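Local structure of mannitol dehydrogenase (Helicobacter pylori, 3TWO) at residues 36-41 against 130-134; 64-70 against 82-88; 252-256 against 283-288. The protein probably interconverts cinnamyl alcohols and the corresponding aldehydes as a zinc-dependent dehydrogenase that uses NADP(H). All blocks are in the same frame, centred on the assembly; numbering follows the deposited sequence.

Contacts 1 and 2 are buried neighbours in the GroES-like catalytic region, their centres about 10 Å apart, and both build on the same sheet. Strand 31-40 of contact 1 lies beside strand 65-73 of contact 2, with backbone bonds from Leu37 to Ala67 and from Gly40 to Glu65, and along the chain contact 2 is nested within the loop contact 1 closes. Contact 2 is a ladder of backbone bonds, whereas contact 1 has one such bond and otherwise fits side chains against carbonyls and a tyrosine edge. Contact 3, about 39 and 41 Å from them between centres, is partly buried; it sits at the subunit interface of the nucleotide-binding region and combines leucine packing with an arginine-carbonyl bond.

Contact 1: 36-41 against 130-134; sequences ILYAGI and GGYSN
Ile36 N donates an almost straight hydrogen bond (171°) to Asn134 O at 3.0 Å. The Ile36 side chain reaches over the same loop: the backbone brings CB to 3.4 Å from Ser133 O, and a chi1 of -65° with an extended chi2 carries CD1 to 3.5 Å from the same oxygen. Three residues on, Ala39 CB comes to 3.4 Å from Gly131 O; that oxygen also receives a weak bond from Ser133 N.

Tyr132 CB points away from 36-41, yet with CG opposite the carbonyl carbon (chi1 -56°) the ring end approaches Gly40 and Ile41. The ring is met at its edge: Ala39 CB and Gly40 O lie near its plane, the latter 3.9 Å from CE1, while Ile41 crosses the tyrosine at about a right angle, its CG2 3.6 Å from Tyr132 OH. A hydrogen bond to Tyr327 OH of helix 323-331 fixes the phenol end. On its far flank strand 31-40 carries a classic beta bulge, Leu37 and Tyr38 both opposite Ala67. The motif is an inverse gamma turn, centred on Tyr132, in the loop just before strand 135-139, which pairs antiparallel with strand 31-40 in the GroES-like fold.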
ATOM      1  N   ILE B  36     -31.518  -4.892  23.587  1.00 30.10           N
ATOM      2  CA  ILE B  36     -31.142  -4.072  22.433  1.00 28.65           C
ATOM      3  C   ILE B  36     -32.247  -3.060  22.083  1.00 29.28           C
ATOM      4  O   ILE B  36     -33.404  -3.439  21.868  1.00 29.32           O
ATOM      5  CB  ILE B  36     -30.823  -4.948  21.240  1.00 28.16           C
ATOM      6  CG1 ILE B  36     -29.573  -5.794  21.529  1.00 24.56           C
ATOM      7  CG2 ILE B  36     -30.611  -4.105  19.959  1.00 26.58           C
ATOM      8  CD1 ILE B  36     -29.202  -6.752  20.380  1.00 27.51           C
ATOM      9  N   LEU B  37     -31.895  -1.776  22.062  1.00 29.04           N
ATOM     10  CA  LEU B  37     -32.870  -0.696  21.792  1.00 28.87           C
ATOM     11  C   LEU B  37     -32.769  -0.271  20.319  1.00 28.22           C
ATOM     12  O   LEU B  37     -33.794  -0.143  19.614  1.00 30.00           O
ATOM     13  CB  LEU B  37     -32.689   0.503  22.773  1.00 29.12           C
ATOM     14  CG  LEU B  37     -32.882   0.330  24.315  1.00 31.62           C
ATOM     15  CD1 LEU B  37     -33.260   1.670  24.946  1.00 32.64           C
ATOM     16  CD2 LEU B  37     -33.948  -0.589  24.654  1.00 32.89           C
ATOM     17  N   TYR B  38     -31.551  -0.088  19.827  1.00 26.86           N
ATOM     18  CA  TYR B  38     -31.326   0.324  18.435  1.00 27.12           C
ATOM     19  C   TYR B  38     -30.255  -0.515  17.759  1.00 28.46           C
ATOM     20  O   TYR B  38     -29.245  -0.880  18.400  1.00 27.76           O
ATOM     21  CB  TYR B  38     -30.962   1.803  18.348  1.00 25.80           C
ATOM     22  CG  TYR B  38     -32.081   2.677  18.940  1.00 29.27           C
ATOM     23  CD1 TYR B  38     -32.028   3.108  20.290  1.00 30.07           C
ATOM     24  CD2 TYR B  38     -33.224   3.001  18.173  1.00 28.92           C
ATOM     25  CE1 TYR B  38     -33.084   3.898  20.877  1.00 30.57           C
ATOM     26  CE2 TYR B  38     -34.290   3.786  18.730  1.00 31.45           C
ATOM     27  CZ  TYR B  38     -34.195   4.205  20.092  1.00 32.69           C
ATOM     28  OH  TYR B  38     -35.181   4.960  20.627  1.00 36.02           O
ATOM     29  N   ALA B  39     -30.517  -0.863  16.476  1.00 28.24           N
ATOM     30  CA  ALA B  39     -29.589  -1.666  15.701  1.00 27.04           C
ATOM     31  C   ALA B  39     -29.366  -0.983  14.361  1.00 26.72           C
ATOM     32  O   ALA B  39     -30.302  -0.880  13.552  1.00 25.93           O
ATOM     33  CB  ALA B  39     -30.095  -3.073  15.516  1.00 25.96           C
ATOM     34  N   GLY B  40     -28.149  -0.441  14.184  1.00 25.74           N
ATOM     35  CA  GLY B  40     -27.684   0.074  12.876  1.00 24.59           C
ATOM     36  C   GLY B  40     -27.546  -1.019  11.836  1.00 25.05           C
ATOM     37  O   GLY B  40     -27.190  -2.187  12.156  1.00 24.28           O
ATOM     38  N   ILE B  41     -27.851  -0.658  10.582  1.00 25.22           N
ATOM     39  CA  ILE B  41     -27.605  -1.551   9.462  1.00 24.69           C
ATOM     40  C   ILE B  41     -26.342  -1.065   8.765  1.00 25.24           C
ATOM     41  O   ILE B  41     -26.300   0.061   8.315  1.00 24.10           O
ATOM     42  CB  ILE B  41     -28.768  -1.493   8.463  1.00 26.22           C
ATOM     43  CG1 ILE B  41     -30.057  -2.028   9.106  1.00 24.58           C
ATOM     44  CG2 ILE B  41     -28.393  -2.180   7.106  1.00 23.87           C
ATOM     45  CD1 ILE B  41     -31.221  -1.920   8.169  1.00 24.07           C
ATOM     46  N   GLY B 130     -26.310 -11.787  15.531  1.00 27.48           N
ATOM     47  CA  GLY B 130     -26.043 -10.360  15.642  1.00 27.71           C
ATOM     48  C   GLY B 130     -27.104  -9.505  16.309  1.00 28.41           C
ATOM     49  O   GLY B 130     -27.933  -9.991  17.137  1.00 28.15           O
ATOM     50  N   GLY B 131     -27.106  -8.239  15.890  1.00 26.54           N
ATOM     51  CA  GLY B 131     -27.838  -7.201  16.548  1.00 26.88           C
ATOM     52  C   GLY B 131     -29.246  -6.963  16.059  1.00 28.29           C
ATOM     53  O   GLY B 131     -29.970  -6.199  16.714  1.00 28.48           O
ATOM     54  N   TYR B 132     -29.687  -7.616  14.951  1.00 27.84           N
ATOM     55  CA  TYR B 132     -31.126  -7.490  14.551  1.00 27.68           C
ATOM     56  C   TYR B 132     -32.013  -8.356  15.451  1.00 27.69           C
ATOM     57  O   TYR B 132     -32.694  -9.242  14.975  1.00 28.19           O
ATOM     58  CB  TYR B 132     -31.428  -7.900  13.076  1.00 27.31           C
ATOM     59  CG  TYR B 132     -30.680  -7.215  11.962  1.00 25.49           C
ATOM     60  CD1 TYR B 132     -29.897  -6.049  12.180  1.00 24.55           C
ATOM     61  CD2 TYR B 132     -30.765  -7.714  10.679  1.00 22.87           C
ATOM     62  CE1 TYR B 132     -29.185  -5.428  11.103  1.00 26.12           C
ATOM     63  CE2 TYR B 132     -30.081  -7.051   9.568  1.00 21.63           C
ATOM     64  CZ  TYR B 132     -29.290  -5.944   9.802  1.00 24.66           C
ATOM     65  OH  TYR B 132     -28.578  -5.377   8.738  1.00 24.39           O
ATOM     66  N   SER B 133     -31.963  -8.139  16.754  1.00 28.46           N
ATOM     67  CA  SER B 133     -32.592  -9.060  17.704  1.00 28.64           C
ATOM     68  C   SER B 133     -32.870  -8.283  18.985  1.00 29.79           C
ATOM     69  O   SER B 133     -32.405  -7.133  19.125  1.00 29.63           O
ATOM     70  CB  SER B 133     -31.647 -10.234  17.989  1.00 28.32           C
ATOM     71  OG  SER B 133     -30.469  -9.829  18.682  1.00 30.99           O
ATOM     72  N   ASN B 134     -33.559  -8.912  19.946  1.00 29.59           N
ATOM     73  CA  ASN B 134     -34.024  -8.174  21.112  1.00 29.25           C
ATOM     74  C   ASN B 134     -33.014  -8.143  22.247  1.00 29.19           C
ATOM     75  O   ASN B 134     -33.169  -7.368  23.185  1.00 29.45           O
ATOM     76  CB  ASN B 134     -35.406  -8.686  21.608  1.00 29.48           C
ATOM     77  CG  ASN B 134     -35.380 -10.150  22.084  1.00 32.47           C
ATOM     78  OD1 ASN B 134     -36.264 -10.596  22.847  1.00 36.19           O
ATOM     79  ND2 ASN B 134     -34.417 -10.901  21.632  1.00 25.40           N
TER

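Contact 2: 64-70 against 82-88; sequences HEIAGII and IGDVVGV. With ZN (zinc ion), chain G.
Ile70 O is gripped from two sources: Gly83 N bonds to it at 2.8 Å, and the CA of Ile82 adds a weaker CA-H...O contact. This is the turn-side end of a beta hairpin in the GroES-like fold, in which strands 65-73 and 85-88 run antiparallel. Next to it, Ile70 N bonds to Asp84 O. The ladder continues through two hydrogen-bonded pairs, Gly68 with Val86 and Ile66 with Val88, each closed by reciprocal N-H...O bonds; Gly68 N reaches Val86 O at 3.0 Å. Between them lies the non-hydrogen-bonded pair Ala67 and Gly87, where Gly87 CA makes a CA-H...O contact with Ile66 O at 3.0 Å.

On the face carrying Ile66, Val86 and Val88, packing is close. Ile66 and Val88 lie side by side, pointing the same way, with their CB atoms 3.9 Å apart. Ile70 instead meets Val86 at about a right angle: its CG1, beside the backbone N (chi1 -65°), touches Val86 CG2 at 3.8 Å, and Ile70 CD1 lies 4.0 Å from Val86 CG1. Ile36 and Ile34 of strand 31-40 cover Ile66 and Val88. On the other face Leu152 lies against Ala67 and Val85, and Ile69 extends CG2 to 3.7 Å from Gly83 O.

At the opposite end the strand leads back to the zinc site of Cys42, His64 and Cys160, near the NADPH. Glu65 is held by Arg338 and by the backbone N of Ala161. His64, its CG set between the backbone N and the carbonyl carbon (chi1 54°), turns away from the hairpin partner and binds zinc through NE2 at 2.1 Å, alongside Cys42 and Cys160.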
ATOM      1  N   HIS B  64     -24.157  -5.282  13.660  1.00 25.70           N
ATOM      2  CA  HIS B  64     -23.085  -5.111  14.638  1.00 25.51           C
ATOM      3  C   HIS B  64     -22.934  -3.644  14.974  1.00 25.80           C
ATOM      4  O   HIS B  64     -21.853  -3.194  15.257  1.00 27.01           O
ATOM      5  CB  HIS B  64     -21.753  -5.765  14.204  1.00 26.33           C
ATOM      6  CG  HIS B  64     -21.258  -5.346  12.852  1.00 25.72           C
ATOM      7  ND1 HIS B  64     -20.383  -6.123  12.121  1.00 29.21           N
ATOM      8  CD2 HIS B  64     -21.541  -4.259  12.078  1.00 24.15           C
ATOM      9  CE1 HIS B  64     -20.152  -5.545  10.949  1.00 25.22           C
ATOM     10  NE2 HIS B  64     -20.845  -4.417  10.903  1.00 26.34           N
ATOM     11  N   GLU B  65     -24.049  -2.919  14.984  1.00 25.20           N
ATOM     12  CA  GLU B  65     -24.118  -1.570  15.528  1.00 26.08           C
ATOM     13  C   GLU B  65     -25.218  -1.563  16.575  1.00 26.92           C
ATOM     14  O   GLU B  65     -26.411  -1.382  16.264  1.00 28.12           O
ATOM     15  CB  GLU B  65     -24.368  -0.559  14.388  1.00 25.00           C
ATOM     16  CG  GLU B  65     -23.184  -0.556  13.414  1.00 22.94           C
ATOM     17  CD  GLU B  65     -23.325   0.457  12.300  1.00 28.30           C
ATOM     18  OE1 GLU B  65     -24.454   0.876  12.030  1.00 26.84           O
ATOM     19  OE2 GLU B  65     -22.305   0.857  11.701  1.00 32.69           O
ATOM     20  N   ILE B  66     -24.837  -1.828  17.820  1.00 26.74           N
ATOM     21  CA  ILE B  66     -25.830  -2.153  18.804  1.00 26.56           C
ATOM     22  C   ILE B  66     -25.815  -1.126  19.947  1.00 27.90           C
ATOM     23  O   ILE B  66     -24.747  -0.827  20.517  1.00 27.30           O
ATOM     24  CB  ILE B  66     -25.584  -3.585  19.365  1.00 28.68           C
ATOM     25  CG1 ILE B  66     -25.842  -4.671  18.281  1.00 28.63           C
ATOM     26  CG2 ILE B  66     -26.431  -3.834  20.632  1.00 25.14           C
ATOM     27  CD1 ILE B  66     -25.041  -5.942  18.556  1.00 25.98           C
ATOM     28  N   ALA B  67     -26.976  -0.567  20.270  1.00 27.09           N
ATOM     29  CA  ALA B  67     -27.069   0.289  21.466  1.00 28.05           C
ATOM     30  C   ALA B  67     -28.198  -0.258  22.326  1.00 29.10           C
ATOM     31  O   ALA B  67     -29.294  -0.590  21.789  1.00 30.42           O
ATOM     32  CB  ALA B  67     -27.316   1.754  21.098  1.00 27.69           C
ATOM     33  N   GLY B  68     -27.967  -0.383  23.642  1.00 29.88           N
ATOM     34  CA  GLY B  68     -29.002  -0.927  24.524  1.00 30.34           C
ATOM     35  C   GLY B  68     -28.773  -0.654  25.995  1.00 32.16           C
ATOM     36  O   GLY B  68     -27.961   0.208  26.379  1.00 31.39           O
ATOM     37  N   ILE B  69     -29.451  -1.445  26.827  1.00 32.31           N
ATOM     38  CA  ILE B  69     -29.400  -1.291  28.302  1.00 32.90           C
ATOM     39  C   ILE B  69     -29.076  -2.638  28.936  1.00 32.63           C
ATOM     40  O   ILE B  69     -29.596  -3.705  28.491  1.00 31.46           O
ATOM     41  CB  ILE B  69     -30.746  -0.742  28.833  1.00 32.27           C
ATOM     42  CG1 ILE B  69     -30.949   0.653  28.240  1.00 34.70           C
ATOM     43  CG2 ILE B  69     -30.764  -0.677  30.434  1.00 36.00           C
ATOM     44  CD1 ILE B  69     -32.317   1.316  28.423  1.00 37.95           C
ATOM     45  N   ILE B  70     -28.237  -2.590  29.968  1.00 32.68           N
ATOM     46  CA  ILE B  70     -27.886  -3.790  30.691  1.00 33.67           C
ATOM     47  C   ILE B  70     -29.037  -4.216  31.580  1.00 35.67           C
ATOM     48  O   ILE B  70     -29.457  -3.495  32.493  1.00 36.44           O
ATOM     49  CB  ILE B  70     -26.593  -3.634  31.440  1.00 34.76           C
ATOM     50  CG1 ILE B  70     -25.463  -3.445  30.373  1.00 33.59           C
ATOM     51  CG2 ILE B  70     -26.377  -4.813  32.418  1.00 32.27           C
ATOM     52  CD1 ILE B  70     -24.095  -3.915  30.772  1.00 35.27           C
ATOM     53  N   ILE B  82     -26.647  -3.198  36.256  1.00 41.24           N
ATOM     54  CA  ILE B  82     -27.985  -3.181  35.663  1.00 39.42           C
ATOM     55  C   ILE B  82     -28.432  -1.721  35.460  1.00 38.55           C
ATOM     56  O   ILE B  82     -28.196  -0.884  36.324  1.00 38.86           O
ATOM     57  CB  ILE B  82     -28.991  -3.910  36.595  1.00 40.41           C
ATOM     58  CG1 ILE B  82     -28.579  -5.405  36.734  1.00 40.57           C
ATOM     59  CG2 ILE B  82     -30.496  -3.666  36.126  1.00 38.06           C
ATOM     60  CD1 ILE B  82     -29.603  -6.300  37.537  1.00 41.31           C
ATOM     61  N   GLY B  83     -29.077  -1.414  34.338  1.00 36.68           N
ATOM     62  CA  GLY B  83     -29.446  -0.029  34.031  1.00 35.21           C
ATOM     63  C   GLY B  83     -28.439   0.736  33.183  1.00 34.97           C
ATOM     64  O   GLY B  83     -28.830   1.708  32.505  1.00 33.66           O
ATOM     65  N   ASP B  84     -27.164   0.313  33.182  1.00 33.70           N
ATOM     66  CA  ASP B  84     -26.146   1.022  32.333  1.00 33.71           C
ATOM     67  C   ASP B  84     -26.499   1.062  30.853  1.00 32.16           C
ATOM     68  O   ASP B  84     -26.982   0.052  30.270  1.00 31.82           O
ATOM     69  CB  ASP B  84     -24.743   0.402  32.425  1.00 33.11           C
ATOM     70  CG  ASP B  84     -24.027   0.743  33.718  1.00 36.47           C
ATOM     71  OD1 ASP B  84     -24.549   1.535  34.529  1.00 38.63           O
ATOM     72  OD2 ASP B  84     -22.939   0.169  33.948  1.00 39.50           O
ATOM     73  N   VAL B  85     -26.204   2.196  30.230  1.00 31.54           N
ATOM     74  CA  VAL B  85     -26.423   2.338  28.790  1.00 30.38           C
ATOM     75  C   VAL B  85     -25.131   2.001  28.032  1.00 29.82           C
ATOM     76  O   VAL B  85     -24.061   2.529  28.337  1.00 29.43           O
ATOM     77  CB  VAL B  85     -27.005   3.754  28.416  1.00 30.51           C
ATOM     78  CG1 VAL B  85     -27.373   3.740  26.964  1.00 31.61           C
ATOM     79  CG2 VAL B  85     -28.286   4.086  29.262  1.00 29.73           C
ATOM     80  N   VAL B  86     -25.225   1.121  27.030  1.00 28.63           N
ATOM     81  CA  VAL B  86     -24.047   0.541  26.461  1.00 26.85           C
ATOM     82  C   VAL B  86     -24.118   0.295  24.976  1.00 27.06           C
ATOM     83  O   VAL B  86     -25.179   0.259  24.401  1.00 27.46           O
ATOM     84  CB  VAL B  86     -23.737  -0.849  27.149  1.00 27.24           C
ATOM     85  CG1 VAL B  86     -23.381  -0.666  28.601  1.00 29.30           C
ATOM     86  CG2 VAL B  86     -24.925  -1.777  27.029  1.00 24.99           C
ATOM     87  N   GLY B  87     -22.977   0.031  24.342  1.00 26.80           N
ATOM     88  CA  GLY B  87     -23.005  -0.351  22.935  1.00 25.91           C
ATOM     89  C   GLY B  87     -22.180  -1.583  22.695  1.00 26.39           C
ATOM     90  O   GLY B  87     -21.252  -1.899  23.488  1.00 26.85           O
ATOM     91  N   VAL B  88     -22.523  -2.302  21.615  1.00 26.77           N
ATOM     92  CA  VAL B  88     -21.751  -3.444  21.144  1.00 25.75           C
ATOM     93  C   VAL B  88     -21.437  -3.256  19.654  1.00 26.65           C
ATOM     94  O   VAL B  88     -22.315  -2.807  18.867  1.00 24.58           O
ATOM     95  CB  VAL B  88     -22.505  -4.790  21.404  1.00 26.65           C
ATOM     96  CG1 VAL B  88     -21.709  -6.004  20.891  1.00 23.63           C
ATOM     97  CG2 VAL B  88     -22.811  -4.915  22.890  1.00 26.29           C
TER
HETATM   98 ZN    ZN G 349     -19.807  -2.838   9.914  1.00 67.89          ZN

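Contact 3: 252-256 against 283-288; sequences LKLLT and LGNRKV
Strand 287-290, an outermost strand, within this chain, of the parallel Rossmann-type sheet, is led in here by residues 283-286, which pack against the type I turn from Leu252 to Leu255 at the end of helix 248-252. Arg286 and Leu252 contribute the largest shares of the contact. Arg286 runs extended from CG to NE, sliding past Leu255 in the opposite direction. Its NE donates to Leu255 O at 3.0 Å with an N-H...O angle of 151°, the oxygen lying 21° out of the guanidinium plane. The aliphatic part is used as well: CD rests 3.3 Å from the carbonyl of Leu252, whose oxygen accepts the turn's own bond from Leu255 N, and CB touches the CD1 methyls of both Leu252 and Leu255.

Leu252 divides its two methyls. A chi2 of 63° sends them apart: CD1 meets Arg286 CB at 3.5 Å and Val288 CG2 at 3.6 Å, whereas CD2 turns to Leu283 CD1 at 3.8 Å. Leu283, just beyond helix 277-282, spreads its own methyls over the turn, CD1 near Lys253 N and CD2 4.0 Å from Lys253 CB. Leu261 of strand 259-263 backs both Leu252 and Leu255.

The far side of this edge strand faces the second subunit, with which Asn285 and Val288 form backbone hydrogen bonds; Lys287 NZ forms a salt bridge with Asp260 of that subunit. Such edge-to-edge pairing is as in dimeric alcohol dehydrogenases. Within the contact, therefore, the arginine is tied to a neutral backbone carbonyl while its methylenes join a leucine cluster, so the turn is linked to the dimer-forming strand without an ion pair between the two segments.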
ATOM      1  N   LEU B 252      -5.439   6.412  -6.003  1.00 26.90           N
ATOM      2  CA  LEU B 252      -4.040   6.466  -5.617  1.00 26.66           C
ATOM      3  C   LEU B 252      -3.336   7.596  -6.367  1.00 27.36           C
ATOM      4  O   LEU B 252      -2.562   8.343  -5.789  1.00 27.12           O
ATOM      5  CB  LEU B 252      -3.341   5.096  -5.838  1.00 26.54           C
ATOM      6  CG  LEU B 252      -1.832   4.975  -5.558  1.00 27.12           C
ATOM      7  CD1 LEU B 252      -1.521   5.229  -4.055  1.00 24.70           C
ATOM      8  CD2 LEU B 252      -1.281   3.615  -5.927  1.00 25.40           C
ATOM      9  N   LYS B 253      -3.628   7.756  -7.644  1.00 27.98           N
ATOM     10  CA  LYS B 253      -3.032   8.852  -8.400  1.00 29.99           C
ATOM     11  C   LYS B 253      -3.416  10.250  -7.843  1.00 30.05           C
ATOM     12  O   LYS B 253      -2.759  11.203  -8.171  1.00 30.05           O
ATOM     13  CB  LYS B 253      -3.405   8.803  -9.876  1.00 30.95           C
ATOM     14  CG  LYS B 253      -4.910   8.988 -10.104  1.00 32.61           C
ATOM     15  CD  LYS B 253      -5.179   9.904 -11.285  1.00 41.22           C
ATOM     16  CE  LYS B 253      -4.990   9.271 -12.649  1.00 42.35           C
ATOM     17  NZ  LYS B 253      -5.032   7.791 -12.572  1.00 46.85           N
ATOM     18  N   LEU B 254      -4.462  10.386  -7.028  1.00 28.01           N
ATOM     19  CA  LEU B 254      -4.827  11.734  -6.517  1.00 27.54           C
ATOM     20  C   LEU B 254      -3.918  12.209  -5.372  1.00 28.43           C
ATOM     21  O   LEU B 254      -3.979  13.388  -4.959  1.00 27.54           O
ATOM     22  CB  LEU B 254      -6.302  11.761  -6.022  1.00 26.64           C
ATOM     23  CG  LEU B 254      -7.341  11.572  -7.149  1.00 27.57           C
ATOM     24  CD1 LEU B 254      -8.743  11.494  -6.596  1.00 28.85           C
ATOM     25  CD2 LEU B 254      -7.184  12.647  -8.253  1.00 23.48           C
ATOM     26  N   LEU B 255      -3.130  11.283  -4.809  1.00 27.51           N
ATOM     27  CA  LEU B 255      -2.381  11.593  -3.586  1.00 26.60           C
ATOM     28  C   LEU B 255      -1.118  12.381  -3.881  1.00 27.05           C
ATOM     29  O   LEU B 255      -0.398  12.160  -4.891  1.00 24.94           O
ATOM     30  CB  LEU B 255      -1.954  10.333  -2.865  1.00 26.01           C
ATOM     31  CG  LEU B 255      -2.995   9.462  -2.154  1.00 26.82           C
ATOM     32  CD1 LEU B 255      -2.209   8.328  -1.450  1.00 24.52           C
ATOM     33  CD2 LEU B 255      -3.795  10.382  -1.105  1.00 23.81           C
ATOM     34  N   THR B 256      -0.817  13.259  -2.947  1.00 26.02           N
ATOM     35  CA  THR B 256       0.445  13.943  -3.020  1.00 28.45           C
ATOM     36  C   THR B 256       1.600  12.991  -2.617  1.00 28.82           C
ATOM     37  O   THR B 256       1.349  11.864  -2.107  1.00 27.73           O
ATOM     38  CB  THR B 256       0.393  15.179  -2.127  1.00 29.15           C
ATOM     39  OG1 THR B 256       1.482  16.006  -2.481  1.00 30.41           O
ATOM     40  CG2 THR B 256       0.436  14.780  -0.643  1.00 28.03           C
ATOM     41  N   LEU B 283       2.962   4.844  -9.597  1.00 24.54           N
ATOM     42  CA  LEU B 283       2.412   5.934  -8.801  1.00 24.25           C
ATOM     43  C   LEU B 283       3.194   6.024  -7.507  1.00 25.13           C
ATOM     44  O   LEU B 283       2.648   5.767  -6.440  1.00 25.60           O
ATOM     45  CB  LEU B 283       0.945   5.625  -8.511  1.00 23.88           C
ATOM     46  CG  LEU B 283       0.060   5.615  -9.787  1.00 22.15           C
ATOM     47  CD1 LEU B 283      -1.401   5.222  -9.412  1.00 21.70           C
ATOM     48  CD2 LEU B 283       0.135   7.028 -10.489  1.00 22.23           C
ATOM     49  N   GLY B 284       4.500   6.261  -7.622  1.00 24.33           N
ATOM     50  CA  GLY B 284       5.364   6.010  -6.493  1.00 25.18           C
ATOM     51  C   GLY B 284       5.228   7.011  -5.348  1.00 25.79           C
ATOM     52  O   GLY B 284       4.704   8.121  -5.550  1.00 22.69           O
ATOM     53  N   ASN B 285       5.681   6.583  -4.153  1.00 24.45           N
ATOM     54  CA  ASN B 285       5.765   7.437  -2.943  1.00 24.62           C
ATOM     55  C   ASN B 285       4.387   7.822  -2.434  1.00 24.82           C
ATOM     56  O   ASN B 285       4.225   8.847  -1.771  1.00 25.75           O
ATOM     57  CB  ASN B 285       6.649   8.712  -3.156  1.00 24.62           C
ATOM     58  CG  ASN B 285       8.092   8.358  -3.496  1.00 25.48           C
ATOM     59  OD1 ASN B 285       8.866   7.901  -2.660  1.00 28.89           O
ATOM     60  ND2 ASN B 285       8.428   8.500  -4.724  1.00 23.43           N
ATOM     61  N   ARG B 286       3.394   7.006  -2.757  1.00 24.62           N
ATOM     62  CA  ARG B 286       2.043   7.232  -2.283  1.00 24.61           C
ATOM     63  C   ARG B 286       1.647   5.975  -1.565  1.00 24.87           C
ATOM     64  O   ARG B 286       1.648   4.863  -2.172  1.00 23.65           O
ATOM     65  CB  ARG B 286       1.123   7.470  -3.469  1.00 24.39           C
ATOM     66  CG  ARG B 286       1.440   8.731  -4.218  1.00 24.91           C
ATOM     67  CD  ARG B 286       0.703   8.675  -5.523  1.00 30.57           C
ATOM     68  NE  ARG B 286       0.841   9.893  -6.322  1.00 34.03           N
ATOM     69  CZ  ARG B 286       1.720  10.066  -7.301  1.00 37.71           C
ATOM     70  NH1 ARG B 286       2.626   9.143  -7.566  1.00 40.09           N
ATOM     71  NH2 ARG B 286       1.747  11.196  -7.981  1.00 38.39           N
ATOM     72  N   LYS B 287       1.332   6.105  -0.273  1.00 24.13           N
ATOM     73  CA  LYS B 287       1.238   4.899   0.558  1.00 23.61           C
ATOM     74  C   LYS B 287      -0.207   4.385   0.642  1.00 24.00           C
ATOM     75  O   LYS B 287      -1.149   5.182   0.682  1.00 26.69           O
ATOM     76  CB  LYS B 287       1.768   5.236   1.958  1.00 23.58           C
ATOM     77  CG  LYS B 287       3.271   5.743   1.976  1.00 27.71           C
ATOM     78  CD  LYS B 287       3.837   5.645   3.377  1.00 30.08           C
ATOM     79  CE  LYS B 287       5.085   6.459   3.464  1.00 31.42           C
ATOM     80  NZ  LYS B 287       5.642   6.325   4.834  1.00 29.00           N
ATOM     81  N   VAL B 288      -0.395   3.079   0.713  1.00 23.08           N
ATOM     82  CA  VAL B 288      -1.730   2.492   0.800  1.00 22.18           C
ATOM     83  C   VAL B 288      -1.760   1.593   2.061  1.00 23.22           C
ATOM     84  O   VAL B 288      -0.787   0.876   2.352  1.00 24.14           O
ATOM     85  CB  VAL B 288      -2.038   1.600  -0.441  1.00 21.74           C
ATOM     86  CG1 VAL B 288      -3.397   0.958  -0.320  1.00 21.18           C
ATOM     87  CG2 VAL B 288      -1.954   2.387  -1.829  1.00 19.30           C
TER